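Local coordinates for protein condensin complex subunit 3 (Schizosaccharomyces pombe, PDB 5OQR) that serves as a regulatory subunit of condensin, the complex required to convert interphase chromatin into condensed, mitotic-like chromosomes, at residues Glu300-Glu305 against Leu312-Phe317; His554-Phe559 against Leu597-Glu602; Leu608-Phe613 against Leu653-Glu658. One frame throughout, in Å; residues are numbered along the deposited sequence.

Interaction 1: Glu300-Glu305 against Leu312-Phe317; sequences EQFWLE and LLARTF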
loop_
_atom_site.group_PDB
_atom_site.type_symbol
_atom_site.label_atom_id
_atom_site.label_comp_id
_atom_site.label_asym_id
_atom_site.label_seq_id
_atom_site.Cartn_x
_atom_site.Cartn_y
_atom_site.Cartn_z
ATOM N N GLU A 300 34.096 -14.616 -18.800
ATOM C CA GLU A 300 34.080 -13.788 -20.000
ATOM C C GLU A 300 32.911 -14.160 -20.901
ATOM O O GLU A 300 32.243 -13.285 -21.462
ATOM C CB GLU A 300 35.405 -13.933 -20.749
ATOM C CG GLU A 300 35.580 -12.976 -21.923
ATOM C CD GLU A 300 35.960 -11.570 -21.490
ATOM O OE1 GLU A 300 36.169 -10.708 -22.371
ATOM O OE2 GLU A 300 36.050 -11.323 -20.268
ATOM N N GLN A 301 32.643 -15.460 -21.043
ATOM C CA GLN A 301 31.504 -15.914 -21.833
ATOM C C GLN A 301 30.217 -15.226 -21.398
ATOM O O GLN A 301 29.385 -14.858 -22.234
ATOM C CB GLN A 301 31.364 -17.430 -21.704
ATOM C CG GLN A 301 30.167 -18.039 -22.430
ATOM C CD GLN A 301 29.723 -19.353 -21.819
ATOM O OE1 GLN A 301 30.188 -19.745 -20.750
ATOM N NE2 GLN A 301 28.812 -20.041 -22.494
ATOM N N PHE A 302 30.033 -15.056 -20.087
ATOM C CA PHE A 302 28.804 -14.455 -19.581
ATOM C C PHE A 302 28.580 -13.069 -20.172
ATOM O O PHE A 302 27.452 -12.709 -20.523
ATOM C CB PHE A 302 28.860 -14.388 -18.054
ATOM C CG PHE A 302 27.676 -13.710 -17.427
ATOM C CD1 PHE A 302 26.599 -14.449 -16.976
ATOM C CD2 PHE A 302 27.646 -12.333 -17.277
ATOM C CE1 PHE A 302 25.512 -13.829 -16.395
ATOM C CE2 PHE A 302 26.563 -11.708 -16.703
ATOM C CZ PHE A 302 25.496 -12.456 -16.256
ATOM N N TRP A 303 29.646 -12.279 -20.294
ATOM C CA TRP A 303 29.521 -10.895 -20.735
ATOM C C TRP A 303 29.448 -10.754 -22.247
ATOM O O TRP A 303 28.995 -9.713 -22.734
ATOM C CB TRP A 303 30.693 -10.077 -20.195
ATOM C CG TRP A 303 30.784 -10.147 -18.714
ATOM C CD1 TRP A 303 31.560 -10.989 -17.978
ATOM C CD2 TRP A 303 30.051 -9.353 -17.776
ATOM N NE1 TRP A 303 31.364 -10.765 -16.638
ATOM C CE2 TRP A 303 30.440 -9.765 -16.488
ATOM C CE3 TRP A 303 29.107 -8.331 -17.902
ATOM C CZ2 TRP A 303 29.914 -9.193 -15.333
ATOM C CZ3 TRP A 303 28.591 -7.761 -16.753
ATOM C CH2 TRP A 303 28.997 -8.192 -15.487
ATOM N N LEU A 304 29.880 -11.764 -22.999
ATOM C CA LEU A 304 29.810 -11.712 -24.453
ATOM C C LEU A 304 28.484 -12.221 -24.999
ATOM O O LEU A 304 28.177 -11.975 -26.171
ATOM C CB LEU A 304 30.954 -12.525 -25.063
ATOM C CG LEU A 304 32.354 -12.178 -24.554
ATOM C CD1 LEU A 304 33.390 -13.090 -25.183
ATOM C CD2 LEU A 304 32.691 -10.721 -24.818
ATOM N N GLU A 305 27.699 -12.915 -24.183
ATOM C CA GLU A 305 26.394 -13.435 -24.568
ATOM C C GLU A 305 25.302 -12.869 -23.666
ATOM O O GLU A 305 24.399 -13.582 -23.229
ATOM C CB GLU A 305 26.390 -14.960 -24.521
ATOM C CG GLU A 305 27.345 -15.614 -25.500
ATOM C CD GLU A 305 27.523 -17.096 -25.233
ATOM O OE1 GLU A 305 28.672 -17.527 -25.001
ATOM O OE2 GLU A 305 26.511 -17.829 -25.242
ATOM N N LEU A 312 20.511 -7.964 -16.208
ATOM C CA LEU A 312 19.865 -7.480 -14.994
ATOM C C LEU A 312 20.372 -8.230 -13.770
ATOM O O LEU A 312 20.521 -7.645 -12.692
ATOM C CB LEU A 312 18.350 -7.624 -15.114
ATOM C CG LEU A 312 17.538 -7.092 -13.931
ATOM C CD1 LEU A 312 17.549 -5.580 -13.916
ATOM C CD2 LEU A 312 16.127 -7.612 -13.996
ATOM N N LEU A 313 20.639 -9.527 -13.917
ATOM C CA LEU A 313 21.137 -10.311 -12.792
ATOM C C LEU A 313 22.495 -9.807 -12.323
ATOM O O LEU A 313 22.751 -9.723 -11.117
ATOM C CB LEU A 313 21.224 -11.787 -13.183
ATOM C CG LEU A 313 21.798 -12.719 -12.115
ATOM C CD1 LEU A 313 20.945 -12.693 -10.853
ATOM C CD2 LEU A 313 21.915 -14.128 -12.662
ATOM N N ALA A 314 23.385 -9.478 -13.260
ATOM C CA ALA A 314 24.703 -8.984 -12.878
ATOM C C ALA A 314 24.603 -7.626 -12.197
ATOM O O ALA A 314 25.283 -7.375 -11.196
ATOM C CB ALA A 314 25.608 -8.908 -14.108
ATOM N N ARG A 315 23.757 -6.737 -12.721
ATOM C CA ARG A 315 23.608 -5.415 -12.124
ATOM C C ARG A 315 23.036 -5.509 -10.716
ATOM O O ARG A 315 23.413 -4.730 -9.832
ATOM C CB ARG A 315 22.724 -4.542 -13.017
ATOM C CG ARG A 315 22.193 -3.276 -12.353
ATOM C CD ARG A 315 20.817 -3.506 -11.735
ATOM N NE ARG A 315 20.240 -2.276 -11.197
ATOM C CZ ARG A 315 19.255 -1.581 -11.757
ATOM N NH1 ARG A 315 18.819 -0.477 -11.172
ATOM N NH2 ARG A 315 18.695 -1.977 -12.892
ATOM N N THR A 316 22.116 -6.449 -10.488
ATOM C CA THR A 316 21.541 -6.613 -9.157
ATOM C C THR A 316 22.528 -7.287 -8.212
ATOM O O THR A 316 22.662 -6.879 -7.052
ATOM C CB THR A 316 20.246 -7.420 -9.238
ATOM O OG1 THR A 316 19.371 -6.835 -10.211
ATOM C CG2 THR A 316 19.543 -7.436 -7.887
ATOM N N PHE A 317 23.214 -8.327 -8.686
ATOM C CA PHE A 317 24.258 -8.966 -7.893
ATOM C C PHE A 317 25.291 -7.942 -7.442
ATOM O O PHE A 317 25.684 -7.908 -6.271
ATOM C CB PHE A 317 24.909 -10.082 -8.715
ATOM C CG PHE A 317 26.169 -10.632 -8.114
ATOM C CD1 PHE A 317 26.127 -11.720 -7.264
ATOM C CD2 PHE A 317 27.398 -10.074 -8.416
ATOM C CE1 PHE A 317 27.284 -12.231 -6.716
ATOM C CE2 PHE A 317 28.557 -10.581 -7.870
ATOM C CZ PHE A 317 28.500 -11.662 -7.021
#
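In the helical-repeat scaffold of this HEAT-repeat protein, a short helix (300-304) packs through two neighbouring aromatic side chains, Phe-302 and Trp-303, onto Ala-314 of the longer helix 308-324 that follows it. The contact is a small one, burying 119 Å² in all, and it illustrates how bulky rings can bridge helices whose backbones stay well apart: the nearest CA atoms, those of Trp-303 and Ala-314, are 9.4 Å from each other. Ala-314 presents one methyl, and both rings close on it. The indole brings the far corner of its six-membered ring, with CH2 of Trp-303 lying 3.7 Å from CB of Ala-314, while the phenyl group of Phe-302 approaches the same methyl with CE2 and CZ. Both meet the methyl obliquely.

The two rings are placed by different first torsions. In Phe-302, CG stands anti to the backbone N (chi1 177°); in Trp-303 it is anti to the carbonyl carbon instead (chi1 -57°). As a result the side chains of these successive residues converge, and the phenyl turns its edge onto an indole face, CD2 of Phe-302 lying over the indole centre. Tyr-342 stacks on Trp-303, and Phe-298 meets Phe-302 edge to face, so the pair belongs to a larger aromatic cluster.

Within helix 308-324, Thr-316 folds its hydroxyl back on the preceding turn. The carbonyl O of Leu-312 therefore accepts twice, the backbone N of Thr-316 and its OG1 reaching it from opposite faces of the carbonyl plane, with OG1 2.9 Å from that oxygen.

Interaction 2: His554-Phe559 against Leu597-Glu602; sequences HGKAKF and LHYRDE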
loop_
_atom_site.group_PDB
_atom_site.type_symbol
_atom_site.label_atom_id
_atom_site.label_comp_id
_atom_site.label_asym_id
_atom_site.label_seq_id
_atom_site.Cartn_x
_atom_site.Cartn_y
_atom_site.Cartn_z
ATOM N N HIS A 554 15.692 28.363 -4.187
ATOM C CA HIS A 554 16.196 29.710 -3.958
ATOM C C HIS A 554 15.650 30.362 -2.697
ATOM O O HIS A 554 16.237 31.341 -2.225
ATOM C CB HIS A 554 15.876 30.600 -5.161
ATOM C CG HIS A 554 16.572 30.179 -6.415
ATOM N ND1 HIS A 554 17.881 29.750 -6.427
ATOM C CD2 HIS A 554 16.140 30.105 -7.695
ATOM C CE1 HIS A 554 18.228 29.439 -7.661
ATOM N NE2 HIS A 554 17.190 29.646 -8.450
ATOM N N GLY A 555 14.554 29.861 -2.151
ATOM C CA GLY A 555 14.021 30.383 -0.914
ATOM C C GLY A 555 12.674 31.061 -1.110
ATOM O O GLY A 555 12.282 31.444 -2.214
ATOM N N LYS A 556 11.964 31.215 0.006
ATOM C CA LYS A 556 10.630 31.803 -0.001
ATOM C C LYS A 556 10.683 33.318 -0.162
ATOM O O LYS A 556 9.867 33.897 -0.888
ATOM C CB LYS A 556 9.914 31.433 1.296
ATOM C CG LYS A 556 8.425 31.675 1.305
ATOM C CD LYS A 556 7.891 31.777 2.728
ATOM C CE LYS A 556 8.419 30.667 3.630
ATOM N NZ LYS A 556 7.819 30.724 4.987
ATOM N N ALA A 557 11.637 33.972 0.502
ATOM C CA ALA A 557 11.660 35.428 0.558
ATOM C C ALA A 557 11.976 36.067 -0.786
ATOM O O ALA A 557 11.641 37.237 -0.992
ATOM C CB ALA A 557 12.683 35.891 1.595
ATOM N N LYS A 558 12.611 35.333 -1.701
ATOM C CA LYS A 558 13.020 35.928 -2.968
ATOM C C LYS A 558 11.824 36.278 -3.845
ATOM O O LYS A 558 11.912 37.200 -4.662
ATOM C CB LYS A 558 13.959 34.977 -3.710
ATOM C CG LYS A 558 14.543 35.534 -5.009
ATOM C CD LYS A 558 15.864 36.247 -4.780
ATOM C CE LYS A 558 16.322 36.971 -6.038
ATOM N NZ LYS A 558 17.682 37.556 -5.899
ATOM N N PHE A 559 10.701 35.573 -3.689
ATOM C CA PHE A 559 9.585 35.679 -4.622
ATOM C C PHE A 559 8.320 36.236 -3.979
ATOM O O PHE A 559 7.221 36.015 -4.494
ATOM C CB PHE A 559 9.293 34.311 -5.241
ATOM C CG PHE A 559 10.499 33.648 -5.830
ATOM C CD1 PHE A 559 11.252 32.763 -5.083
ATOM C CD2 PHE A 559 10.886 33.916 -7.130
ATOM C CE1 PHE A 559 12.364 32.153 -5.624
ATOM C CE2 PHE A 559 11.999 33.310 -7.674
ATOM C CZ PHE A 559 12.737 32.429 -6.921
ATOM N N LEU A 597 9.176 24.355 3.326
ATOM C CA LEU A 597 9.282 25.800 3.469
ATOM C C LEU A 597 8.331 26.405 4.492
ATOM O O LEU A 597 8.553 27.545 4.906
ATOM C CB LEU A 597 9.026 26.476 2.113
ATOM C CG LEU A 597 10.231 26.951 1.298
ATOM C CD1 LEU A 597 11.325 25.903 1.222
ATOM C CD2 LEU A 597 9.782 27.342 -0.099
ATOM N N HIS A 598 7.294 25.685 4.912
ATOM C CA HIS A 598 6.180 26.283 5.643
ATOM C C HIS A 598 5.641 27.480 4.863
ATOM O O HIS A 598 5.659 28.625 5.314
ATOM C CB HIS A 598 6.587 26.687 7.064
ATOM C CG HIS A 598 6.686 25.535 8.013
ATOM N ND1 HIS A 598 5.647 24.656 8.228
ATOM C CD2 HIS A 598 7.697 25.124 8.814
ATOM C CE1 HIS A 598 6.016 23.748 9.112
ATOM N NE2 HIS A 598 7.255 24.010 9.485
ATOM N N TYR A 599 5.164 27.183 3.657
ATOM C CA TYR A 599 4.753 28.199 2.692
ATOM C C TYR A 599 3.259 28.444 2.850
ATOM O O TYR A 599 2.430 27.814 2.194
ATOM C CB TYR A 599 5.109 27.754 1.280
ATOM C CG TYR A 599 4.720 28.724 0.188
ATOM C CD1 TYR A 599 5.475 29.859 -0.062
ATOM C CD2 TYR A 599 3.605 28.495 -0.605
ATOM C CE1 TYR A 599 5.126 30.744 -1.059
ATOM C CE2 TYR A 599 3.248 29.374 -1.605
ATOM C CZ TYR A 599 4.013 30.497 -1.829
ATOM O OH TYR A 599 3.665 31.379 -2.826
ATOM N N ARG A 600 2.914 29.374 3.741
ATOM C CA ARG A 600 1.528 29.793 3.941
ATOM C C ARG A 600 0.645 28.609 4.328
ATOM O O ARG A 600 -0.441 28.412 3.783
ATOM C CB ARG A 600 0.990 30.483 2.688
ATOM C CG ARG A 600 2.030 31.285 1.923
ATOM C CD ARG A 600 1.408 32.028 0.759
ATOM N NE ARG A 600 0.657 33.202 1.195
ATOM C CZ ARG A 600 -0.128 33.926 0.408
ATOM N NH1 ARG A 600 -0.765 34.978 0.898
ATOM N NH2 ARG A 600 -0.285 33.601 -0.866
ATOM N N ASP A 601 1.129 27.811 5.284
ATOM C CA ASP A 601 0.422 26.595 5.679
ATOM C C ASP A 601 -1.054 26.877 5.918
ATOM O O ASP A 601 -1.926 26.212 5.353
ATOM C CB ASP A 601 1.047 26.004 6.943
ATOM C CG ASP A 601 2.553 25.943 6.878
ATOM O OD1 ASP A 601 3.155 26.865 6.297
ATOM O OD2 ASP A 601 3.135 24.979 7.415
ATOM N N GLU A 602 -1.342 27.875 6.755
ATOM C CA GLU A 602 -2.720 28.205 7.108
ATOM C C GLU A 602 -3.589 28.357 5.869
ATOM O O GLU A 602 -4.729 27.878 5.833
ATOM C CB GLU A 602 -2.758 29.493 7.934
ATOM C CG GLU A 602 -1.649 29.629 8.980
ATOM C CD GLU A 602 -0.366 30.230 8.419
ATOM O OE1 GLU A 602 -0.436 30.952 7.402
ATOM O OE2 GLU A 602 0.714 29.961 8.985
HETATM O O HOH W 1 6.136 33.222 -3.078
#
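Lys-556 reaches from the turn after helix 537-554 to the linker between helices 580-597 and 601-613, joining successive parts of the helical-repeat solenoid; the lysine itself is the last residue of HEAT repeat 8. Its CB lies 4.3 Å from CD2 of Leu-597, an apolar start. CG then meets the rim of the Tyr-599 ring almost level with the ring, 3.7 Å from CD1 of that tyrosine, and CD stays close to the same ring atom. A bend at the third torsion (chi3 -46°) turns the chain toward the linker backbone, where CE passes the carbonyl O of Leu-597. NZ finally bonds to O of His-598 at 3.0 Å, standing above that carbonyl plane, and makes a weak bond to O of Leu-597. The ammonium thus grips two consecutive carbonyls where helix 580-597 ends. A leucine in place of Lys-556 would probably keep some of the apolar contact but leave both carbonyls without their ammonium donor.

Beside this grip, His-598 is tied to the first turn of the next helix: its ND1 donates to the syn lone pair of Asp-601 OD2, 2.7 Å away, with the acceptor close to the imidazole plane and an N-H...O angle of 165°.

Interaction 3: Leu608-Phe613 against Leu653-Glu658; sequences LIIQYF and LLSLLE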
loop_
_atom_site.group_PDB
_atom_site.type_symbol
_atom_site.label_atom_id
_atom_site.label_comp_id
_atom_site.label_asym_id
_atom_site.label_seq_id
_atom_site.Cartn_x
_atom_site.Cartn_y
_atom_site.Cartn_z
ATOM N N LEU A 608 -6.456 22.062 1.053
ATOM C CA LEU A 608 -5.907 20.720 0.887
ATOM C C LEU A 608 -6.822 19.675 1.506
ATOM O O LEU A 608 -7.155 18.667 0.872
ATOM C CB LEU A 608 -4.513 20.634 1.515
ATOM C CG LEU A 608 -3.275 20.690 0.622
ATOM C CD1 LEU A 608 -2.059 20.347 1.462
ATOM C CD2 LEU A 608 -3.362 19.751 -0.566
ATOM N N ILE A 609 -7.226 19.892 2.758
ATOM C CA ILE A 609 -8.058 18.916 3.453
ATOM C C ILE A 609 -9.388 18.742 2.733
ATOM O O ILE A 609 -9.898 17.624 2.604
ATOM C CB ILE A 609 -8.248 19.338 4.923
ATOM C CG1 ILE A 609 -6.910 19.236 5.659
ATOM C CG2 ILE A 609 -9.315 18.478 5.611
ATOM C CD1 ILE A 609 -6.940 19.713 7.090
ATOM N N ILE A 610 -9.968 19.840 2.250
ATOM C CA ILE A 610 -11.250 19.754 1.557
ATOM C C ILE A 610 -11.116 18.896 0.306
ATOM O O ILE A 610 -11.853 17.922 0.116
ATOM C CB ILE A 610 -11.780 21.160 1.224
ATOM C CG1 ILE A 610 -12.146 21.898 2.513
ATOM C CG2 ILE A 610 -12.992 21.076 0.290
ATOM C CD1 ILE A 610 -12.652 23.310 2.311
ATOM N N GLN A 611 -10.173 19.250 -0.569
ATOM C CA GLN A 611 -9.980 18.491 -1.798
ATOM C C GLN A 611 -9.657 17.033 -1.500
ATOM O O GLN A 611 -10.165 16.126 -2.166
ATOM C CB GLN A 611 -8.865 19.123 -2.627
ATOM C CG GLN A 611 -8.957 18.830 -4.107
ATOM C CD GLN A 611 -10.013 19.663 -4.792
ATOM O OE1 GLN A 611 -10.046 20.884 -4.644
ATOM N NE2 GLN A 611 -10.892 19.009 -5.539
ATOM N N TYR A 612 -8.812 16.791 -0.497
ATOM C CA TYR A 612 -8.421 15.427 -0.158
ATOM C C TYR A 612 -9.633 14.564 0.173
ATOM O O TYR A 612 -9.669 13.376 -0.167
ATOM C CB TYR A 612 -7.439 15.454 1.011
ATOM C CG TYR A 612 -7.080 14.094 1.559
ATOM C CD1 TYR A 612 -6.349 13.190 0.802
ATOM C CD2 TYR A 612 -7.458 13.720 2.839
ATOM C CE1 TYR A 612 -6.014 11.946 1.301
ATOM C CE2 TYR A 612 -7.126 12.480 3.347
ATOM C CZ TYR A 612 -6.403 11.598 2.574
ATOM O OH TYR A 612 -6.071 10.363 3.077
ATOM N N PHE A 613 -10.632 15.138 0.836
ATOM C CA PHE A 613 -11.835 14.409 1.211
ATOM C C PHE A 613 -13.007 14.673 0.275
ATOM O O PHE A 613 -14.081 14.099 0.477
ATOM C CB PHE A 613 -12.248 14.767 2.644
ATOM C CG PHE A 613 -11.343 14.201 3.702
ATOM C CD1 PHE A 613 -11.219 12.834 3.868
ATOM C CD2 PHE A 613 -10.632 15.037 4.544
ATOM C CE1 PHE A 613 -10.394 12.311 4.843
ATOM C CE2 PHE A 613 -9.807 14.521 5.521
ATOM C CZ PHE A 613 -9.689 13.155 5.671
ATOM N N LEU A 653 -14.193 21.266 8.017
ATOM C CA LEU A 653 -15.208 20.238 8.214
ATOM C C LEU A 653 -16.595 20.757 7.858
ATOM O O LEU A 653 -17.418 20.015 7.311
ATOM C CB LEU A 653 -15.165 19.746 9.659
ATOM C CG LEU A 653 -15.924 18.457 9.972
ATOM C CD1 LEU A 653 -15.346 17.278 9.205
ATOM C CD2 LEU A 653 -15.882 18.193 11.466
ATOM N N LEU A 654 -16.876 22.024 8.162
ATOM C CA LEU A 654 -18.161 22.601 7.783
ATOM C C LEU A 654 -18.305 22.675 6.270
ATOM O O LEU A 654 -19.376 22.381 5.726
ATOM C CB LEU A 654 -18.318 23.989 8.406
ATOM C CG LEU A 654 -18.499 24.043 9.923
ATOM C CD1 LEU A 654 -18.578 25.487 10.385
ATOM C CD2 LEU A 654 -19.739 23.277 10.355
ATOM N N SER A 655 -17.240 23.072 5.573
ATOM C CA SER A 655 -17.288 23.117 4.117
ATOM C C SER A 655 -17.568 21.739 3.537
ATOM O O SER A 655 -18.297 21.609 2.548
ATOM C CB SER A 655 -15.976 23.674 3.567
ATOM O OG SER A 655 -15.854 25.057 3.840
ATOM N N LEU A 656 -17.001 20.696 4.143
ATOM C CA LEU A 656 -17.246 19.345 3.656
ATOM C C LEU A 656 -18.685 18.914 3.898
ATOM O O LEU A 656 -19.248 18.169 3.088
ATOM C CB LEU A 656 -16.275 18.368 4.320
ATOM C CG LEU A 656 -14.833 18.446 3.816
ATOM C CD1 LEU A 656 -13.905 17.655 4.719
ATOM C CD2 LEU A 656 -14.734 17.940 2.385
ATOM N N LEU A 657 -19.298 19.364 4.994
ATOM C CA LEU A 657 -20.692 19.024 5.249
ATOM C C LEU A 657 -21.595 19.559 4.145
ATOM O O LEU A 657 -22.467 18.844 3.639
ATOM C CB LEU A 657 -21.125 19.566 6.611
ATOM C CG LEU A 657 -20.785 18.708 7.832
ATOM C CD1 LEU A 657 -21.156 19.443 9.104
ATOM C CD2 LEU A 657 -21.502 17.367 7.783
ATOM N N GLU A 658 -21.403 20.820 3.757
ATOM C CA GLU A 658 -22.210 21.386 2.682
ATOM C C GLU A 658 -21.997 20.627 1.379
ATOM O O GLU A 658 -22.956 20.333 0.657
ATOM C CB GLU A 658 -21.880 22.866 2.498
ATOM C CG GLU A 658 -22.136 23.715 3.731
ATOM C CD GLU A 658 -22.231 25.194 3.414
ATOM O OE1 GLU A 658 -22.118 25.559 2.225
ATOM O OE2 GLU A 658 -22.422 25.992 4.356
#
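Ile-610 and Phe-613 of helix 601-613 meet Ser-655 and Leu-656 of helix 639-661, two helices of the C-terminal part of the solenoid. The short segments run in the same general direction, crossing at -34° with their axes 9.6 Å apart at closest approach.

Leu-656 is the centre of the contact. With CG anti to its carbonyl carbon (chi1 -74°) and an extended second torsion, it drives both methyls toward the facing helix. CD2 lies mainly against the backbone of Ile-610, 3.7 Å from its O, though it also comes near CB of Phe-613; CD1 sits 3.9 Å from that same CB. Leucine and phenylalanine side chains meet at an angle, so the methyl touches the root of the aromatic side chain and approaches the ring only obliquely at CD2 of Phe-613.

Ile-610 splits its two branches between neighbouring partners. Its CG1 arm, anti to the carbonyl carbon (chi1 -67°) and fully extended beyond, carries CD1 to within 3.6 Å of CB of Ser-655. Its CG2 methyl lies 4.2 Å from CD2 of Leu-656, the isoleucine and leucine side chains passing alongside one another and pointing opposite ways. Ser-655 offers Ile-610 mainly its carbon, since its OG is hydrogen-bonded to the carbonyl O of Asp-651 one turn earlier.

Helix 669-682 adds Ile-675 against Phe-613 and Met-679 against Leu-656. Across these segments the chemistry is therefore that of apolar packing: the fit depends on shape and on where each branch points, while the one hydroxyl at the contact is satisfied within its own helix.

The three contacts follow one another along the chain, each closing before the next opens, as expected of a solenoid built from successive helices. Interaction 1 stands apart, its centre 48 Å from that of interaction 2 and 54 Å from that of interaction 3, on the opposite side of the chain's centre from the latter. Interactions 2 and 3 are closer, with centres 24 Å apart and nearest atoms about 7 Å apart, and share helix 601-613: one involves its start, the other its C-terminal half. Both belong to the C-terminal family region. Together they illustrate how an elongated regulatory subunit is assembled from local joints between helices nearby in sequence.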